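Local atomic coordinates of putative glycoside hydrolase (Bacteroides thetaiotaomicron VPI-5482, PDB entry 3HBZ), a protein that binds calcium and, as a putative glycoside hydrolase of a little-characterised family, may play a role in carbohydrate metabolism. Residues 157-162 against 310-315; 279-284 against 328-333. All coordinates share one frame; numbering follows the deposited sequence. Where two conformers were deposited one is given.

Contact 1: residues 157-162 against 310-315. With CA (calcium ion), chain B.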
ATOM      1  N   LYS A 157      -3.262   6.530  18.805  1.00 23.76           N
ATOM      2  CA  LYS A 157      -2.880   7.384  17.678  1.00 22.57           C
ATOM      3  C   LYS A 157      -3.767   7.047  16.522  1.00 23.63           C
ATOM      4  O   LYS A 157      -4.597   6.123  16.645  1.00 23.15           O
ATOM      5  CB  LYS A 157      -1.427   7.164  17.330  1.00 22.96           C
ATOM      6  CG  LYS A 157      -0.517   7.371  18.598  1.00 26.47           C
ATOM      7  CD  LYS A 157       0.925   7.006  18.320  1.00 30.47           C
ATOM      8  CE  LYS A 157       1.836   7.360  19.525  1.00 37.51           C
ATOM      9  NZ  LYS A 157       3.177   6.770  19.316  1.00 40.71           N
ATOM     10  N   CYS A 158      -3.620   7.808  15.435  1.00 24.22           N
ATOM     11  CA  CYS A 158      -4.389   7.539  14.216  1.00 25.76           C
ATOM     12  C   CYS A 158      -3.617   7.872  12.946  1.00 25.40           C
ATOM     13  O   CYS A 158      -2.490   8.362  12.991  1.00 26.79           O
ATOM     14  CB  CYS A 158      -5.695   8.310  14.229  1.00 25.45           C
ATOM     15  SG  CYS A 158      -5.506  10.125  14.037  1.00 26.48           S
ATOM     16  N   LEU A 159      -4.258   7.538  11.827  1.00 26.48           N
ATOM     17  CA  LEU A 159      -3.787   7.794  10.505  1.00 25.37           C
ATOM     18  C   LEU A 159      -4.149   9.230  10.160  1.00 26.17           C
ATOM     19  O   LEU A 159      -5.276   9.671  10.409  1.00 23.60           O
ATOM     20  CB  LEU A 159      -4.498   6.845   9.514  1.00 25.96           C
ATOM     21  CG  LEU A 159      -4.225   7.041   8.022  1.00 23.85           C
ATOM     22  CD1 LEU A 159      -2.730   6.834   7.749  1.00 22.48           C
ATOM     23  CD2 LEU A 159      -5.174   6.064   7.204  1.00 19.83           C
ATOM     24  N   SER A 160      -3.177   9.956   9.595  1.00 23.36           N
ATOM     25  CA  SER A 160      -3.390  11.287   9.093  1.00 22.96           C
ATOM     26  C   SER A 160      -2.944  11.409   7.645  1.00 23.76           C
ATOM     27  O   SER A 160      -1.805  11.100   7.287  1.00 23.76           O
ATOM     28  CB  SER A 160      -2.595  12.289   9.962  1.00 25.89           C
ATOM     29  OG  SER A 160      -2.855  13.606   9.523  1.00 26.46           O
ATOM     30  N   LEU A 161      -3.847  11.899   6.817  1.00 23.73           N
ATOM     31  CA  LEU A 161      -3.624  12.027   5.399  1.00 25.91           C
ATOM     32  C   LEU A 161      -3.827  13.503   5.034  1.00 26.56           C
ATOM     33  O   LEU A 161      -4.881  14.084   5.315  1.00 24.91           O
ATOM     34  CB  LEU A 161      -4.633  11.154   4.645  1.00 24.89           C
ATOM     35  CG  LEU A 161      -4.553   9.666   5.028  1.00 28.09           C
ATOM     36  CD1 LEU A 161      -5.587   8.863   4.204  1.00 27.42           C
ATOM     37  CD2 LEU A 161      -3.170   9.046   4.837  1.00 22.70           C
ATOM     38  N   VAL A 162      -2.786  14.110   4.483  1.00 26.04           N
ATOM     39  CA  VAL A 162      -2.797  15.536   4.173  1.00 26.90           C
ATOM     40  C   VAL A 162      -2.288  15.744   2.737  1.00 24.87           C
ATOM     41  O   VAL A 162      -1.223  15.345   2.425  1.00 26.87           O
ATOM     42  CB  VAL A 162      -1.948  16.359   5.147  1.00 26.30           C
ATOM     43  CG1 VAL A 162      -1.904  17.863   4.739  1.00 22.51           C
ATOM     44  CG2 VAL A 162      -2.472  16.253   6.585  1.00 22.87           C
ATOM     45  N   ILE A 310      -8.560  -1.907   0.566  1.00 23.17           N
ATOM     46  CA  ILE A 310      -9.170  -0.801   1.293  1.00 23.52           C
ATOM     47  C   ILE A 310      -8.304   0.401   0.961  1.00 24.09           C
ATOM     48  O   ILE A 310      -7.055   0.306   0.976  1.00 25.29           O
ATOM     49  CB  ILE A 310      -9.176  -1.032   2.813  1.00 24.21           C
ATOM     50  CG1 ILE A 310     -10.093  -2.199   3.199  1.00 21.99           C
ATOM     51  CG2 ILE A 310      -9.582   0.271   3.608  1.00 25.50           C
ATOM     52  CD1 ILE A 310      -9.808  -2.749   4.598  1.00 22.96           C
ATOM     53  N   VAL A 311      -8.954   1.511   0.651  1.00 24.29           N
ATOM     54  CA  VAL A 311      -8.265   2.735   0.261  1.00 24.69           C
ATOM     55  C   VAL A 311      -8.871   3.961   0.949  1.00 24.48           C
ATOM     56  O   VAL A 311     -10.129   4.123   0.981  1.00 25.70           O
ATOM     57  CB  VAL A 311      -8.387   2.969  -1.259  1.00 28.79           C
ATOM     58  CG1 VAL A 311      -7.561   4.212  -1.635  1.00 24.68           C
ATOM     59  CG2 VAL A 311      -7.959   1.718  -2.054  1.00 24.18           C
ATOM     60  N   PHE A 312      -7.977   4.786   1.505  1.00 25.69           N
ATOM     61  CA  PHE A 312      -8.271   6.094   2.075  1.00 25.33           C
ATOM     62  C   PHE A 312      -7.478   7.152   1.329  1.00 23.49           C
ATOM     63  O   PHE A 312      -6.300   6.940   1.028  1.00 26.16           O
ATOM     64  CB  PHE A 312      -7.858   6.176   3.527  1.00 25.19           C
ATOM     65  CG  PHE A 312      -8.360   5.040   4.375  1.00 25.70           C
ATOM     66  CD1 PHE A 312      -9.648   5.069   4.860  1.00 26.37           C
ATOM     67  CD2 PHE A 312      -7.532   3.999   4.710  1.00 29.10           C
ATOM     68  CE1 PHE A 312     -10.136   4.041   5.636  1.00 26.52           C
ATOM     69  CE2 PHE A 312      -7.999   2.945   5.515  1.00 28.48           C
ATOM     70  CZ  PHE A 312      -9.289   2.975   5.967  1.00 27.39           C
ATOM     71  N   THR A 313      -8.111   8.277   1.039  1.00 24.01           N
ATOM     72  CA  THR A 313      -7.398   9.431   0.461  1.00 24.07           C
ATOM     73  C   THR A 313      -8.014  10.773   0.901  1.00 21.93           C
ATOM     74  O   THR A 313      -9.240  10.922   0.995  1.00 25.25           O
ATOM     75  CB  THR A 313      -7.295   9.354  -1.061  1.00 24.20           C
ATOM     76  OG1 THR A 313      -6.592  10.527  -1.517  1.00 26.22           O
ATOM     77  CG2 THR A 313      -8.698   9.340  -1.730  1.00 25.38           C
ATOM     78  N   SER A 314      -7.156  11.756   1.133  1.00 22.75           N
ATOM     79  CA  SER A 314      -7.555  13.079   1.574  1.00 24.18           C
ATOM     80  C   SER A 314      -8.163  13.919   0.435  1.00 24.33           C
ATOM     81  O   SER A 314      -8.745  14.953   0.689  1.00 24.84           O
ATOM     82  CB  SER A 314      -6.365  13.797   2.212  1.00 25.06           C
ATOM     83  OG  SER A 314      -5.273  13.956   1.303  1.00 24.03           O
ATOM     84  N   SER A 315      -7.993  13.490  -0.814  1.00 22.46           N
ATOM     85  CA  SER A 315      -8.493  14.235  -1.985  1.00 20.22           C
ATOM     86  C   SER A 315      -9.032  13.241  -3.031  1.00 23.72           C
ATOM     87  O   SER A 315      -8.289  12.501  -3.655  1.00 21.77           O
ATOM     88  CB  SER A 315      -7.393  15.082  -2.607  1.00 26.97           C
ATOM     89  OG  SER A 315      -7.085  16.215  -1.815  1.00 22.24           O
TER
HETATM   90 CA    CA B   1      -6.006   4.410  17.198  1.00 35.78          CA
HETATM   91  O   HOH W   1      -7.593   2.890  18.089  1.00 22.13           O
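L161 and F312 meet where two β-strands, 158-162 and 310-313, pass each other at 54° with their axes 8.2 Å apart at the closest. The packing is tight around L161: its CD1 lies 3.6 Å from F312 CB and also comes close to the F312 carbonyl oxygen and the T313 backbone N, so one methyl fills the angle between side chain and main chain. CG of L161 stands beside its own backbone N, anti to the carbonyl carbon (chi1 -58°), and the extended second torsion carries CD1 across to the other strand. A little further on, the chains come together at S314, where L161 CA and S314 CA are 5.6 Å apart. There S314 CB sits 3.5 Å from L161 O and 4.0 Å from L161 CB. The S314 hydroxyl, tucked between its backbone N and carbonyl carbon (chi1 60°), skirts the V162 carbonyl carbon and is hydrogen-bonded to T163 OG1 and G180 N.

Towards K157 the strands diverge and the contact thins. L159 CD2 reaches F312 CD2 at 4.0 Å, approaching the ring obliquely, while F114 and L182 also pack on L159 and W126 and I331 on F312. At the other margin V162 and T313 are partly exposed, and the CA-CB bond of each points away from the opposite segment. The K157 side chain is exposed and takes no part, but its carbonyl oxygen binds the calcium ion at 2.3 Å.

No hydrogen bond joins the two segments, although each belongs to a strand paired with strand 177-183. Their cohesion is therefore essentially apolar, made by two leucines, a phenylalanine and the CB of S314, with the buried serine hydroxyl satisfied by neighbouring residues and the polar calcium site kept to the far end of 157-162.

Contact 2: residues 279-284 against 328-333. With CA (calcium ion), chain B.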
ATOM      1  N   ASP A 279     -15.177  18.197  12.394  1.00 27.45           N
ATOM      2  CA  ASP A 279     -14.127  18.135  13.397  0.50 27.80           C
ATOM      3  C   ASP A 279     -14.501  17.150  14.513  1.00 27.02           C
ATOM      4  O   ASP A 279     -13.877  17.113  15.541  1.00 25.58           O
ATOM      5  CB  ASP A 279     -13.881  19.530  13.984  0.50 28.88           C
ATOM      6  CG  ASP A 279     -13.424  20.533  12.941  0.50 28.26           C
ATOM      7  OD1 ASP A 279     -12.667  20.156  12.021  0.50 27.52           O
ATOM      8  OD2 ASP A 279     -13.819  21.711  13.059  0.50 35.09           O
ATOM      9  N   GLU A 280     -15.542  16.362  14.313  1.00 27.50           N
ATOM     10  CA  GLU A 280     -15.866  15.350  15.304  1.00 28.20           C
ATOM     11  C   GLU A 280     -15.700  13.985  14.651  1.00 27.23           C
ATOM     12  O   GLU A 280     -15.950  13.837  13.452  1.00 25.54           O
ATOM     13  CB  GLU A 280     -17.273  15.585  15.875  1.00 27.73           C
ATOM     14  CG  GLU A 280     -17.342  16.787  16.823  1.00 31.18           C
ATOM     15  N   TRP A 281     -15.240  13.002  15.427  1.00 28.57           N
ATOM     16  CA  TRP A 281     -15.054  11.639  14.918  1.00 27.80           C
ATOM     17  C   TRP A 281     -16.404  11.143  14.479  1.00 28.46           C
ATOM     18  O   TRP A 281     -17.329  11.082  15.293  1.00 24.51           O
ATOM     19  CB  TRP A 281     -14.499  10.707  16.001  1.00 28.76           C
ATOM     20  CG  TRP A 281     -13.021  10.949  16.299  1.00 30.81           C
ATOM     21  CD1 TRP A 281     -12.486  11.461  17.457  1.00 27.70           C
ATOM     22  CD2 TRP A 281     -11.921  10.660  15.453  1.00 26.49           C
ATOM     23  NE1 TRP A 281     -11.124  11.512  17.371  1.00 29.22           N
ATOM     24  CE2 TRP A 281     -10.742  11.032  16.152  1.00 23.94           C
ATOM     25  CE3 TRP A 281     -11.800  10.115  14.175  1.00 25.59           C
ATOM     26  CZ2 TRP A 281      -9.477  10.882  15.613  1.00 25.07           C
ATOM     27  CZ3 TRP A 281     -10.525   9.974  13.623  1.00 26.30           C
ATOM     28  CH2 TRP A 281      -9.381  10.349  14.342  1.00 25.65           C
ATOM     29  N   THR A 282     -16.517  10.799  13.203  1.00 25.56           N
ATOM     30  CA  THR A 282     -17.799  10.495  12.591  1.00 25.21           C
ATOM     31  C   THR A 282     -17.732   9.068  12.087  1.00 25.11           C
ATOM     32  O   THR A 282     -16.776   8.694  11.415  1.00 28.12           O
ATOM     33  CB  THR A 282     -18.043  11.504  11.429  1.00 25.13           C
ATOM     34  OG1 THR A 282     -17.913  12.840  11.940  1.00 23.59           O
ATOM     35  CG2 THR A 282     -19.392  11.299  10.767  1.00 26.47           C
ATOM     36  N   TYR A 283     -18.754   8.284  12.404  1.00 25.17           N
ATOM     37  CA  TYR A 283     -18.805   6.879  12.081  1.00 26.96           C
ATOM     38  C   TYR A 283     -19.199   6.674  10.630  1.00 28.53           C
ATOM     39  O   TYR A 283     -20.048   7.409  10.118  1.00 28.07           O
ATOM     40  CB  TYR A 283     -19.859   6.197  12.953  1.00 27.88           C
ATOM     41  CG  TYR A 283     -19.920   4.695  12.840  1.00 26.47           C
ATOM     42  CD1 TYR A 283     -18.804   3.910  13.126  1.00 29.95           C
ATOM     43  CD2 TYR A 283     -21.117   4.042  12.496  1.00 31.31           C
ATOM     44  CE1 TYR A 283     -18.868   2.507  13.056  1.00 30.87           C
ATOM     45  CE2 TYR A 283     -21.192   2.652  12.435  1.00 33.28           C
ATOM     46  CZ  TYR A 283     -20.070   1.893  12.722  1.00 32.94           C
ATOM     47  OH  TYR A 283     -20.138   0.521  12.654  1.00 35.66           O
ATOM     48  N   PHE A 284     -18.542   5.724   9.956  1.00 25.34           N
ATOM     49  CA  PHE A 284     -18.984   5.278   8.660  1.00 24.71           C
ATOM     50  C   PHE A 284     -19.161   3.780   8.697  1.00 27.42           C
ATOM     51  O   PHE A 284     -18.456   3.070   9.414  1.00 27.13           O
ATOM     52  CB  PHE A 284     -18.040   5.716   7.539  1.00 26.00           C
ATOM     53  CG  PHE A 284     -16.634   5.230   7.662  1.00 29.88           C
ATOM     54  CD1 PHE A 284     -16.242   4.019   7.098  1.00 29.90           C
ATOM     55  CD2 PHE A 284     -15.666   6.017   8.245  1.00 26.10           C
ATOM     56  CE1 PHE A 284     -14.935   3.591   7.177  1.00 28.30           C
ATOM     57  CE2 PHE A 284     -14.345   5.586   8.317  1.00 27.93           C
ATOM     58  CZ  PHE A 284     -13.978   4.383   7.766  1.00 25.76           C
ATOM     59  N   THR A 328      -7.237  17.465   4.925  1.00 26.04           N
ATOM     60  CA  THR A 328      -6.763  16.580   6.009  1.00 24.29           C
ATOM     61  C   THR A 328      -7.843  15.576   6.404  1.00 26.36           C
ATOM     62  O   THR A 328      -8.938  15.965   6.821  1.00 24.70           O
ATOM     63  CB  THR A 328      -6.380  17.378   7.246  1.00 28.91           C
ATOM     64  OG1 THR A 328      -5.382  18.331   6.880  1.00 26.82           O
ATOM     65  CG2 THR A 328      -5.845  16.471   8.407  1.00 23.67           C
ATOM     66  N   LEU A 329      -7.534  14.290   6.211  1.00 24.04           N
ATOM     67  CA  LEU A 329      -8.384  13.193   6.583  1.00 26.06           C
ATOM     68  C   LEU A 329      -7.678  12.447   7.710  1.00 25.03           C
ATOM     69  O   LEU A 329      -6.545  11.992   7.527  1.00 24.36           O
ATOM     70  CB  LEU A 329      -8.631  12.257   5.378  1.00 26.66           C
ATOM     71  CG  LEU A 329      -9.467  10.995   5.657  1.00 25.98           C
ATOM     72  CD1 LEU A 329     -10.960  11.313   6.075  1.00 22.13           C
ATOM     73  CD2 LEU A 329      -9.465  10.073   4.479  1.00 23.33           C
ATOM     74  N   LEU A 330      -8.333  12.375   8.862  1.00 22.74           N
ATOM     75  CA  LEU A 330      -7.931  11.512   9.982  1.00 23.91           C
ATOM     76  C   LEU A 330      -8.795  10.267  10.042  1.00 22.49           C
ATOM     77  O   LEU A 330     -10.014  10.342   9.881  1.00 27.62           O
ATOM     78  CB  LEU A 330      -7.995  12.276  11.338  1.00 21.62           C
ATOM     79  CG  LEU A 330      -7.268  13.590  11.464  1.00 25.18           C
ATOM     80  CD1 LEU A 330      -7.453  14.160  12.930  1.00 24.55           C
ATOM     81  CD2 LEU A 330      -5.730  13.489  11.011  1.00 21.12           C
ATOM     82  N   ILE A 331      -8.167   9.105  10.245  1.00 22.93           N
ATOM     83  CA  ILE A 331      -8.878   7.837  10.240  1.00 19.79           C
ATOM     84  C   ILE A 331      -8.487   7.051  11.458  1.00 22.24           C
ATOM     85  O   ILE A 331      -7.303   7.025  11.818  1.00 24.99           O
ATOM     86  CB  ILE A 331      -8.535   7.009   8.972  1.00 18.31           C
ATOM     87  CG1 ILE A 331      -9.092   7.660   7.681  1.00 22.00           C
ATOM     88  CG2 ILE A 331      -8.979   5.569   9.119  1.00 21.04           C
ATOM     89  CD1 ILE A 331     -10.635   7.552   7.516  1.00 22.53           C
ATOM     90  N   ASP A 332      -9.470   6.453  12.141  1.00 21.90           N
ATOM     91  CA  ASP A 332      -9.168   5.579  13.254  1.00 23.22           C
ATOM     92  C   ASP A 332     -10.229   4.500  13.451  1.00 25.16           C
ATOM     93  O   ASP A 332     -11.370   4.631  12.979  1.00 23.55           O
ATOM     94  CB  ASP A 332      -8.993   6.383  14.545  1.00 24.48           C
ATOM     95  CG  ASP A 332      -7.997   5.722  15.534  1.00 29.09           C
ATOM     96  OD1 ASP A 332      -7.464   4.641  15.204  1.00 25.33           O
ATOM     97  OD2 ASP A 332      -7.767   6.276  16.643  1.00 26.32           O
ATOM     98  N   GLU A 333      -9.834   3.433  14.152  1.00 25.41           N
ATOM     99  CA  GLU A 333     -10.749   2.349  14.580  1.00 25.36           C
ATOM    100  C   GLU A 333     -11.537   1.751  13.406  1.00 26.23           C
ATOM    101  O   GLU A 333     -12.774   1.696  13.419  1.00 25.19           O
ATOM    102  CB  GLU A 333     -11.717   2.851  15.658  1.00 26.65           C
ATOM    103  CG  GLU A 333     -11.044   3.268  16.944  1.00 29.35           C
ATOM    104  CD  GLU A 333     -12.021   3.633  18.078  1.00 29.16           C
ATOM    105  OE1 GLU A 333     -13.255   3.538  17.890  1.00 33.74           O
ATOM    106  OE2 GLU A 333     -11.544   4.004  19.181  1.00 29.62           O
TER
HETATM  107 CA    CA B   1      -6.006   4.410  17.198  1.00 35.78          CA
HETATM  108  O   HOH W   1      -7.593   2.890  18.089  1.00 22.13           O
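W281 makes the main apolar contact, setting the six-membered end of its indole against the chain from L330 to D332. Its CH2 lies 3.8 Å from L330 CB and 4.0 Å from D332 CB, with the W281 and L330 side chains crossing at about a right angle. With CG anti to the carbonyl carbon (chi1 -74°), the indole extends across to the other strand and brings CZ3 to 3.8 Å from L330 O. Losing the indole to an alanine here is likely to open a gap over the CB atoms of L330 and D332 and to leave K218 without its cation-pi partner. F284 CE2 adds a looser apolar touch, 4.3 Å from I331 CD1.

Polar bonds lie within the segments rather than between them. T282 OG1 donates to E280 O at 2.7 Å from above the carbonyl plane, linking T282 back to E280 at the corner of the chain. E333 N meets D332 OD1 from above the carboxylate plane.

Metal bonding employs both oxygens of D332: OD1 and OD2 hold the calcium ion at 2.5 and 2.6 Å, so the carboxylate is bidentate. K154 N also donates to OD2.

Strand 210-220 pairs with both strands, 281-290 and 328-338, and its K218 forms a cation-pi contact with W281. Strand 158-165 brings C158 against W281 and D332, while I241 of strand 240-247 packs on both F284 and I331.

Contacts 1 and 2 have centres 9 Å apart and meet through the antiparallel strands 158-165 and 328-338. Probable hydrogen bonds join L161 N to L329 O at 2.8 Å and I331 N to L159 O at 3.0 Å. Both contacts contribute to one calcium site: the ligand oxygens K157 O and D332 OD2 lie 3.2 Å apart, and a shared water also binds the metal. N101, E103 and T155 complete the protein ligands. The ion thus ties the start of 157-162 to the end of 328-333, and F312 of contact 1 packs on I331 of contact 2, carrying apolar packing between them.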